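PDB 5Z3E: glycoside hydrolase 15-related protein from Kribbella flavida, which hydrolyses the alpha-1,6-glucosidic linkage of isomaltose from the non-reducing end to give beta-D-glucose and D-glucose. Local coordinates for residues A[109-114]-A[182-187]; A[177-182]-A[228-233]; A[195-200]-A[303-308]. The protein carries 1 engineered substitution. One frame throughout, in Å; residues are numbered along the deposited sequence.

Contact 1 of 3, residues A[109-114]-A[182-187]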
loop_
_atom_site.group_PDB
_atom_site.type_symbol
_atom_site.label_atom_id
_atom_site.label_comp_id
_atom_site.label_asym_id
_atom_site.label_seq_id
_atom_site.Cartn_x
_atom_site.Cartn_y
_atom_site.Cartn_z
ATOM N N GLY A 109 -5.548 -16.063 18.586
ATOM C CA GLY A 109 -5.458 -17.522 18.688
ATOM C C GLY A 109 -5.040 -18.180 17.392
ATOM O O GLY A 109 -4.211 -19.096 17.395
ATOM N N GLN A 110 -5.550 -17.697 16.258
ATOM C CA GLN A 110 -5.155 -18.241 14.946
ATOM C C GLN A 110 -3.664 -18.060 14.761
ATOM O O GLN A 110 -2.971 -18.993 14.327
ATOM C CB GLN A 110 -5.971 -17.581 13.833
ATOM C CG GLN A 110 -5.614 -18.098 12.443
ATOM C CD GLN A 110 -6.483 -17.508 11.344
ATOM O OE1 GLN A 110 -7.311 -16.655 11.585
ATOM N NE2 GLN A 110 -6.257 -17.945 10.108
ATOM N N VAL A 111 -3.147 -16.861 15.045
ATOM C CA VAL A 111 -1.723 -16.613 14.902
ATOM C C VAL A 111 -0.924 -17.473 15.876
ATOM O O VAL A 111 0.080 -18.079 15.490
ATOM C CB VAL A 111 -1.404 -15.120 15.036
ATOM C CG1 VAL A 111 0.067 -14.859 15.163
ATOM C CG2 VAL A 111 -2.004 -14.380 13.844
ATOM N N ASP A 112 -1.352 -17.565 17.135
ATOM C CA ASP A 112 -0.635 -18.410 18.084
ATOM C C ASP A 112 -0.587 -19.849 17.575
ATOM O O ASP A 112 0.445 -20.519 17.723
ATOM C CB ASP A 112 -1.279 -18.346 19.459
ATOM C CG ASP A 112 -1.038 -17.008 20.155
ATOM O OD1 ASP A 112 -0.150 -16.258 19.722
ATOM O OD2 ASP A 112 -1.741 -16.756 21.149
ATOM N N ASP A 113 -1.681 -20.337 17.016
ATOM C CA ASP A 113 -1.705 -21.702 16.497
ATOM C C ASP A 113 -0.783 -21.860 15.287
ATOM O O ASP A 113 -0.122 -22.913 15.161
ATOM C CB ASP A 113 -3.123 -22.090 16.118
ATOM C CG ASP A 113 -4.043 -22.303 17.310
ATOM O OD1 ASP A 113 -3.560 -22.346 18.462
ATOM O OD2 ASP A 113 -5.273 -22.376 17.073
ATOM N N LEU A 114 -0.713 -20.888 14.397
ATOM C CA LEU A 114 0.201 -20.959 13.266
ATOM C C LEU A 114 1.639 -21.026 13.750
ATOM O O LEU A 114 2.437 -21.794 13.240
ATOM C CB LEU A 114 0.012 -19.757 12.336
ATOM C CG LEU A 114 -1.314 -19.705 11.572
ATOM C CD1 LEU A 114 -1.437 -18.346 10.889
ATOM C CD2 LEU A 114 -1.455 -20.803 10.525
ATOM N N VAL A 182 2.846 -8.085 14.486
ATOM C CA VAL A 182 4.282 -8.262 14.614
ATOM C C VAL A 182 4.632 -9.734 14.721
ATOM O O VAL A 182 5.524 -10.226 14.028
ATOM C CB VAL A 182 4.863 -7.473 15.808
ATOM C CG1 VAL A 182 6.299 -7.873 16.058
ATOM C CG2 VAL A 182 4.765 -5.978 15.577
ATOM N N ASP A 183 3.956 -10.463 15.605
ATOM C CA ASP A 183 4.273 -11.882 15.766
ATOM C C ASP A 183 4.115 -12.622 14.438
ATOM O O ASP A 183 4.916 -13.494 14.100
ATOM C CB ASP A 183 3.381 -12.513 16.831
ATOM C CG ASP A 183 3.766 -12.152 18.262
ATOM O OD1 ASP A 183 4.891 -11.685 18.507
ATOM O OD2 ASP A 183 2.923 -12.442 19.149
ATOM N N TYR A 184 3.050 -12.312 13.706
ATOM C CA TYR A 184 2.794 -12.949 12.417
ATOM C C TYR A 184 3.924 -12.647 11.429
ATOM O O TYR A 184 4.445 -13.562 10.773
ATOM C CB TYR A 184 1.449 -12.446 11.913
ATOM C CG TYR A 184 0.957 -13.085 10.633
ATOM C CD1 TYR A 184 0.584 -14.413 10.582
ATOM C CD2 TYR A 184 0.805 -12.340 9.469
ATOM C CE1 TYR A 184 0.080 -14.986 9.430
ATOM C CE2 TYR A 184 0.287 -12.890 8.314
ATOM C CZ TYR A 184 -0.090 -14.212 8.296
ATOM O OH TYR A 184 -0.655 -14.818 7.214
ATOM N N LEU A 185 4.297 -11.377 11.301
ATOM C CA LEU A 185 5.322 -11.010 10.346
ATOM C C LEU A 185 6.695 -11.524 10.703
ATOM O O LEU A 185 7.462 -11.905 9.818
ATOM C CB LEU A 185 5.347 -9.499 10.155
ATOM C CG LEU A 185 4.121 -8.913 9.466
ATOM C CD1 LEU A 185 4.197 -7.412 9.456
ATOM C CD2 LEU A 185 3.956 -9.481 8.070
ATOM N N LEU A 186 7.034 -11.562 11.994
ATOM C CA LEU A 186 8.339 -12.097 12.373
ATOM C C LEU A 186 8.455 -13.564 11.954
ATOM O O LEU A 186 9.537 -14.025 11.625
ATOM C CB LEU A 186 8.599 -11.936 13.866
ATOM C CG LEU A 186 8.784 -10.507 14.357
ATOM C CD1 LEU A 186 8.894 -10.512 15.868
ATOM C CD2 LEU A 186 9.999 -9.840 13.757
ATOM N N ALA A 187 7.350 -14.297 11.993
ATOM C CA ALA A 187 7.347 -15.699 11.600
ATOM C C ALA A 187 7.346 -15.911 10.100
ATOM O O ALA A 187 7.909 -16.904 9.633
ATOM C CB ALA A 187 6.148 -16.393 12.208
#
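Val111 and Tyr184 sit where the backbones of 109-114 and 182-187 come nearest, with Val111 CA 6.3 Å from Tyr184 CA. The first segment belongs to helix 108-119 and the second to helix 175-188. Their short axes approach to 10.0 Å and run in nearly the same direction, crossing at 26°. Both helices are part of the helical body of the enzyme, which as in other family 15 glycosidases is an (alpha/alpha)6 barrel. The contact is buried, modest in area and wholly apolar at its centre.

Val111 points toward the second helix and splits its two methyls between neighbouring residues. CG1 rests against the aliphatic start of Asp183, 4.4 Å from Asp183 CB. CG2 meets the phenol of Tyr184 obliquely, 4.2 Å from Tyr184 CD1. One turn further on, Leu114 reaches the same ring. With its CG opposite the carbonyl carbon (chi1 -68°), the side chain is carried toward the Tyr184 ring, where CD1 is the branch that touches.

Tyr184 thus receives both residues along one side of its ring, on CD1 and CE1. Tyr153 meets this ring edge-to-face, Phe188 lies close by, and the hydroxyl is held by the backbone N of Leu130, which ties the helix to a loop.

Beside the apolar contact stand two acids, one from each helix. Asp112 OD1 and Asp183 OD2 are 4.9 Å apart, and each makes a salt bridge to Arg108 NH2. The shared arginine probably offsets the repulsion between these carboxylates. Deeper in the contact, Leu114 CD1 lies near the plane of the Tyr184 ring, at its edge, 4.0 Å from Tyr184 CE1.

Contact 2 of 3, residues A[177-182]-A[228-233]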
loop_
_atom_site.group_PDB
_atom_site.type_symbol
_atom_site.label_atom_id
_atom_site.label_comp_id
_atom_site.label_asym_id
_atom_site.label_seq_id
_atom_site.Cartn_x
_atom_site.Cartn_y
_atom_site.Cartn_z
ATOM N N GLY A 177 -3.410 -5.405 18.972
ATOM C CA GLY A 177 -3.478 -5.732 17.554
ATOM C C GLY A 177 -2.110 -5.639 16.863
ATOM O O GLY A 177 -1.755 -6.507 16.069
ATOM N N ILE A 178 -1.350 -4.605 17.221
ATOM C CA ILE A 178 0.044 -4.517 16.778
ATOM C C ILE A 178 0.799 -5.794 17.120
ATOM O O ILE A 178 1.546 -6.315 16.283
ATOM C CB ILE A 178 0.707 -3.258 17.387
ATOM C CG1 ILE A 178 0.149 -1.990 16.713
ATOM C CG2 ILE A 178 2.220 -3.342 17.295
ATOM C CD1 ILE A 178 0.513 -0.699 17.411
ATOM N N ASP A 179 0.630 -6.307 18.338
ATOM C CA ASP A 179 1.353 -7.496 18.756
ATOM C C ASP A 179 1.029 -8.686 17.865
ATOM O O ASP A 179 1.926 -9.489 17.547
ATOM C CB ASP A 179 1.018 -7.847 20.204
ATOM C CG ASP A 179 1.641 -6.930 21.248
ATOM O OD1 ASP A 179 2.594 -6.198 20.936
ATOM O OD2 ASP A 179 1.182 -7.001 22.425
ATOM N N VAL A 180 -0.236 -8.857 17.486
ATOM C CA VAL A 180 -0.610 -9.949 16.595
ATOM C C VAL A 180 0.111 -9.804 15.248
ATOM O O VAL A 180 0.689 -10.761 14.723
ATOM C CB VAL A 180 -2.139 -10.022 16.397
ATOM C CG1 VAL A 180 -2.513 -11.059 15.367
ATOM C CG2 VAL A 180 -2.832 -10.323 17.706
ATOM N N ALA A 181 0.057 -8.597 14.671
ATOM C CA ALA A 181 0.692 -8.370 13.379
ATOM C C ALA A 181 2.197 -8.583 13.435
ATOM O O ALA A 181 2.776 -9.173 12.510
ATOM C CB ALA A 181 0.362 -6.971 12.883
ATOM N N VAL A 182 2.846 -8.085 14.486
ATOM C CA VAL A 182 4.282 -8.262 14.614
ATOM C C VAL A 182 4.632 -9.734 14.721
ATOM O O VAL A 182 5.524 -10.226 14.028
ATOM C CB VAL A 182 4.863 -7.473 15.808
ATOM C CG1 VAL A 182 6.299 -7.873 16.058
ATOM C CG2 VAL A 182 4.765 -5.978 15.577
ATOM N N ALA A 228 8.552 -3.330 24.252
ATOM C CA ALA A 228 7.847 -4.479 23.717
ATOM C C ALA A 228 8.793 -5.664 23.643
ATOM O O ALA A 228 9.976 -5.511 23.317
ATOM C CB ALA A 228 7.307 -4.172 22.338
ATOM N N PRO A 229 8.297 -6.882 23.894
ATOM C CA PRO A 229 9.197 -8.040 23.879
ATOM C C PRO A 229 9.871 -8.289 22.545
ATOM O O PRO A 229 10.958 -8.854 22.494
ATOM C CB PRO A 229 8.282 -9.219 24.274
ATOM C CG PRO A 229 6.985 -8.694 24.219
ATOM C CD PRO A 229 6.935 -7.237 24.315
ATOM N N TRP A 230 9.236 -7.860 21.468
ATOM C CA TRP A 230 9.705 -8.034 20.104
ATOM C C TRP A 230 10.520 -6.853 19.594
ATOM O O TRP A 230 10.900 -6.846 18.415
ATOM C CB TRP A 230 8.509 -8.315 19.178
ATOM C CG TRP A 230 7.295 -7.459 19.426
ATOM C CD1 TRP A 230 6.108 -7.891 19.948
ATOM C CD2 TRP A 230 7.126 -6.055 19.180
ATOM N NE1 TRP A 230 5.209 -6.876 20.010
ATOM C CE2 TRP A 230 5.796 -5.730 19.550
ATOM C CE3 TRP A 230 7.931 -5.043 18.666
ATOM C CZ2 TRP A 230 5.287 -4.444 19.439
ATOM C CZ3 TRP A 230 7.421 -3.769 18.566
ATOM C CH2 TRP A 230 6.105 -3.486 18.950
ATOM N N SER A 231 10.812 -5.854 20.430
ATOM C CA SER A 231 11.448 -4.641 19.950
ATOM C C SER A 231 12.716 -4.916 19.129
ATOM O O SER A 231 12.835 -4.479 17.985
ATOM C CB SER A 231 11.759 -3.711 21.124
ATOM O OG SER A 231 12.453 -2.573 20.697
ATOM N N ALA A 232 13.690 -5.587 19.721
ATOM C CA ALA A 232 14.942 -5.845 19.017
ATOM C C ALA A 232 14.728 -6.718 17.799
ATOM O O ALA A 232 15.345 -6.510 16.740
ATOM C CB ALA A 232 15.944 -6.504 19.971
ATOM N N ALA A 233 13.889 -7.737 17.933
ATOM C CA ALA A 233 13.665 -8.683 16.856
ATOM C C ALA A 233 13.188 -7.979 15.594
ATOM O O ALA A 233 13.561 -8.372 14.487
ATOM C CB ALA A 233 12.680 -9.750 17.285
#
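Ile178 begins the contact on helix 175-188, one of the helices of the (alpha/alpha)6 barrel. Its partner is Trp230, the third residue of a type I beta turn from Ala228 to Ser231 that leads into helix 231-248. Ile178 CG2 comes obliquely to the benzene part of the indole, 3.9 Å from Trp230 CZ2.

Asp179 supplies the polar grip. Trp230 NE1 donates to Asp179 OD1 over 2.9 Å, with an N-H...O angle of 152°. The oxygen lies almost in the indole plane, and the N-H arrives from above the carboxylate plane; the two planes are 75° apart. The same OD1 also takes a salt bridge from Arg175 NE, so two donors hold this oxygen.

One turn later Val182 closes over the indole. With CG1 opposite the backbone N (chi1 170°), this methyl sits on a face in a CH-pi contact, 3.7 Å from the centroid of the Trp230 five-membered ring. CG2 is more distant, nearest to Trp230 CE2.

A leucine in place of Trp230 has no N-H for Asp179, whose OD1 would probably keep only Arg175 of these two donors, and is likely to leave a gap between Val182 and Ala228. On the face opposite Val182, the CB of Ala228 lies 3.4 Å above the Trp230 ring plane, over its centre.

Contact 3 of 3, residues A[195-200]-A[303-308]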
loop_
_atom_site.group_PDB
_atom_site.type_symbol
_atom_site.label_atom_id
_atom_site.label_comp_id
_atom_site.label_asym_id
_atom_site.label_seq_id
_atom_site.Cartn_x
_atom_site.Cartn_y
_atom_site.Cartn_z
ATOM N N ASP A 195 1.921 -11.243 -4.954
ATOM C CA ASP A 195 2.294 -9.842 -4.927
ATOM C C ASP A 195 1.084 -8.953 -4.640
ATOM O O ASP A 195 -0.037 -9.446 -4.462
ATOM C CB ASP A 195 3.045 -9.464 -6.193
ATOM C CG ASP A 195 2.248 -9.557 -7.476
ATOM O OD1 ASP A 195 1.018 -9.603 -7.423
ATOM O OD2 ASP A 195 2.932 -9.538 -8.536
ATOM N N TRP A 196 1.297 -7.637 -4.599
ATOM C CA TRP A 196 0.194 -6.719 -4.339
ATOM C C TRP A 196 -0.934 -6.934 -5.323
ATOM O O TRP A 196 -2.082 -6.637 -5.019
ATOM C CB TRP A 196 0.585 -5.255 -4.469
ATOM C CG TRP A 196 1.552 -4.661 -3.483
ATOM C CD1 TRP A 196 2.337 -5.272 -2.502
ATOM C CD2 TRP A 196 1.890 -3.274 -3.443
ATOM N NE1 TRP A 196 3.103 -4.311 -1.876
ATOM C CE2 TRP A 196 2.879 -3.089 -2.440
ATOM C CE3 TRP A 196 1.444 -2.166 -4.148
ATOM C CZ2 TRP A 196 3.415 -1.833 -2.143
ATOM C CZ3 TRP A 196 1.965 -0.914 -3.829
ATOM C CH2 TRP A 196 2.946 -0.768 -2.860
ATOM N N TRP A 197 -0.605 -7.400 -6.527
ATOM C CA TRP A 197 -1.509 -7.564 -7.639
ATOM C C TRP A 197 -2.121 -8.956 -7.716
ATOM O O TRP A 197 -2.806 -9.287 -8.678
ATOM C CB TRP A 197 -0.790 -7.221 -8.942
ATOM C CG TRP A 197 0.086 -6.010 -8.861
ATOM C CD1 TRP A 197 1.396 -5.954 -9.269
ATOM C CD2 TRP A 197 -0.228 -4.696 -8.372
ATOM N NE1 TRP A 197 1.894 -4.701 -9.075
ATOM C CE2 TRP A 197 0.921 -3.910 -8.530
ATOM C CE3 TRP A 197 -1.370 -4.107 -7.798
ATOM C CZ2 TRP A 197 0.947 -2.564 -8.183
ATOM C CZ3 TRP A 197 -1.325 -2.767 -7.453
ATOM C CH2 TRP A 197 -0.179 -2.017 -7.649
ATOM N N GLU A 198 -1.911 -9.780 -6.699
ATOM C CA GLU A 198 -2.459 -11.150 -6.654
ATOM C C GLU A 198 -1.898 -12.067 -7.683
ATOM O O GLU A 198 -2.600 -12.936 -8.212
ATOM C CB GLU A 198 -3.973 -11.189 -6.666
ATOM C CG GLU A 198 -4.499 -10.492 -5.564
ATOM C CD GLU A 198 -5.993 -10.587 -5.439
ATOM O OE1 GLU A 198 -6.659 -11.300 -6.241
ATOM O OE2 GLU A 198 -6.492 -9.971 -4.472
ATOM N N GLU A 199 -0.615 -11.943 -7.925
ATOM C CA GLU A 199 0.081 -12.772 -8.899
ATOM C C GLU A 199 1.303 -13.462 -8.273
ATOM O O GLU A 199 1.913 -12.953 -7.325
ATOM C CB GLU A 199 0.545 -11.955 -10.100
ATOM C CG GLU A 199 -0.594 -11.243 -10.849
ATOM C CD GLU A 199 -1.273 -12.102 -11.902
ATOM O OE1 GLU A 199 -2.403 -11.773 -12.319
ATOM O OE2 GLU A 199 -0.683 -13.073 -12.330
ATOM N N HIS A 200 1.671 -14.618 -8.839
ATOM C CA HIS A 200 2.974 -15.242 -8.606
ATOM C C HIS A 200 3.233 -15.629 -7.146
ATOM O O HIS A 200 4.207 -15.176 -6.536
ATOM C CB HIS A 200 4.112 -14.392 -9.160
ATOM C CG HIS A 200 3.965 -14.061 -10.597
ATOM N ND1 HIS A 200 4.157 -14.940 -11.582
ATOM C CD2 HIS A 200 3.583 -12.898 -11.207
ATOM C CE1 HIS A 200 3.900 -14.393 -12.794
ATOM N NE2 HIS A 200 3.574 -13.128 -12.535
ATOM N N HIS A 303 2.127 2.373 -15.229
ATOM C CA HIS A 303 1.666 1.006 -15.347
ATOM C C HIS A 303 2.194 0.140 -14.193
ATOM O O HIS A 303 3.214 0.450 -13.570
ATOM C CB HIS A 303 2.172 0.404 -16.666
ATOM C CG HIS A 303 1.575 1.026 -17.896
ATOM N ND1 HIS A 303 0.254 0.857 -18.215
ATOM C CD2 HIS A 303 2.130 1.734 -18.895
ATOM C CE1 HIS A 303 -0.001 1.462 -19.357
ATOM N NE2 HIS A 303 1.116 1.991 -19.814
ATOM N N ARG A 304 1.522 -0.973 -13.955
ATOM C CA ARG A 304 1.924 -1.875 -12.877
ATOM C C ARG A 304 3.150 -2.701 -13.241
ATOM O O ARG A 304 4.116 -2.777 -12.485
ATOM C CB ARG A 304 0.770 -2.781 -12.451
ATOM C CG ARG A 304 -0.485 -2.029 -12.046
ATOM C CD ARG A 304 -1.483 -2.845 -11.283
ATOM N NE ARG A 304 -1.969 -3.963 -12.099
ATOM C CZ ARG A 304 -2.773 -4.924 -11.643
ATOM N NH1 ARG A 304 -3.211 -4.888 -10.392
ATOM N NH2 ARG A 304 -3.114 -5.922 -12.419
ATOM N N PHE A 305 3.107 -3.387 -14.394
ATOM C CA PHE A 305 4.180 -4.278 -14.802
ATOM C C PHE A 305 3.943 -4.605 -16.291
ATOM O O PHE A 305 2.833 -4.514 -16.767
ATOM C CB PHE A 305 4.222 -5.613 -13.930
ATOM C CG PHE A 305 2.894 -6.336 -13.790
ATOM C CD1 PHE A 305 2.041 -6.019 -12.782
ATOM C CD2 PHE A 305 2.546 -7.435 -14.637
ATOM C CE1 PHE A 305 0.839 -6.642 -12.653
ATOM C CE2 PHE A 305 1.303 -8.046 -14.450
ATOM C CZ PHE A 305 0.447 -7.662 -13.514
ATOM N N ALA A 306 4.996 -5.001 -16.984
ATOM C CA ALA A 306 4.943 -5.131 -18.457
ATOM C C ALA A 306 3.870 -6.123 -18.973
ATOM O O ALA A 306 3.296 -5.853 -20.005
ATOM C CB ALA A 306 6.289 -5.493 -18.981
ATOM N N ALA A 307 3.643 -7.253 -18.276
ATOM C CA ALA A 307 2.622 -8.265 -18.699
ATOM C C ALA A 307 1.204 -8.048 -18.286
ATOM O O ALA A 307 0.310 -8.826 -18.541
ATOM C CB ALA A 307 3.077 -9.640 -18.193
ATOM N N ASP A 308 1.010 -6.862 -17.665
ATOM C CA ASP A 308 -0.277 -6.658 -17.067
ATOM C C ASP A 308 -1.358 -6.616 -18.160
ATOM O O ASP A 308 -1.300 -5.749 -19.041
ATOM C CB ASP A 308 -0.185 -5.384 -16.282
ATOM C CG ASP A 308 -1.395 -5.140 -15.426
ATOM O OD1 ASP A 308 -2.200 -6.089 -15.213
ATOM O OD2 ASP A 308 -1.526 -4.011 -14.917
HETATM O O HOH W 1 -4.255 -7.708 -10.289
HETATM O O HOH W 2 -3.470 -8.991 -12.287
#
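Trp197 and Arg304 form the tight half of this contact between two loops. Arg304 CD stands almost squarely over the indole, 3.6 Å from the centroid of the Trp197 six-membered ring, in a CH-pi contact. The arginine chain bends at chi3, which brings the guanidinium back across the ring toward Trp197 CB. Arg304 NH1 ends 3.3 Å from Trp197 CE3. The guanidinium is tilted by 49° from the indole plane, so the two do not stack flat. Trp196 CB lies against the opposite indole face.

Phe305 joins from the pyrrole end. Its CE1 is 3.5 Å from Trp197 CD1, and the ring planes are only 29° apart. The rings are slid so far that they barely overlap. Asp308 CB sits 3.5 Å above the plane of the Phe305 ring, toward its rim. Trp197 NE1 hydrogen-bonds to Asp265 OD2.

These loops belong to the catalytic end of the family 15 (alpha/alpha)6 barrel. Asp195 is predicted as a proton acceptor, and Glu198 is the inferred proton donor. They are the ends of a type I turn that has Trp197 as its third residue. Asp195 OD1 accepts the N-H of Glu199 at 2.9 Å, which ties the residue just past the turn back to its start.

Arg304 is fixed from its own loop by a side-on salt bridge with two hydrogen bonds, Arg304 NE to Asp308 OD2 and an almost straight Arg304 NH2 to Asp308 OD1. Both acceptors lie close to the guanidinium plane.

The other side of the contact is wetter and looser. There the loops meet through water rather than directly. Glu199 adds little that is certain, as its side chain has two conformers. Water 1 donates to Trp197 O at 2.7 Å and accepts from Arg304 NH2 at 3.0 Å.

How the contacts relate
Contacts 1 and 2 are neighbours on helix 175-188 and share Val182. Their centres are about 10 Å apart, and they touch directly: Val111 CG2 is 3.7 Å from Val180 CG1, and Leu186 CD1 is 4.0 Å from Trp230 CB. Contact 3 is separate, its centre about 27 Å from that of contact 1 and about 30 Å from that of contact 2. Its segment 195-200 lies in the loop that follows helix 175-188. Only contact 3 holds active-site residues. The Arg304 side chain is about 8 Å from that of Ala355, the engineered replacement of an inferred catalytic base. The Leu114 side chain of contact 1 is about 12 Å from that of Trp145, which probably binds substrate.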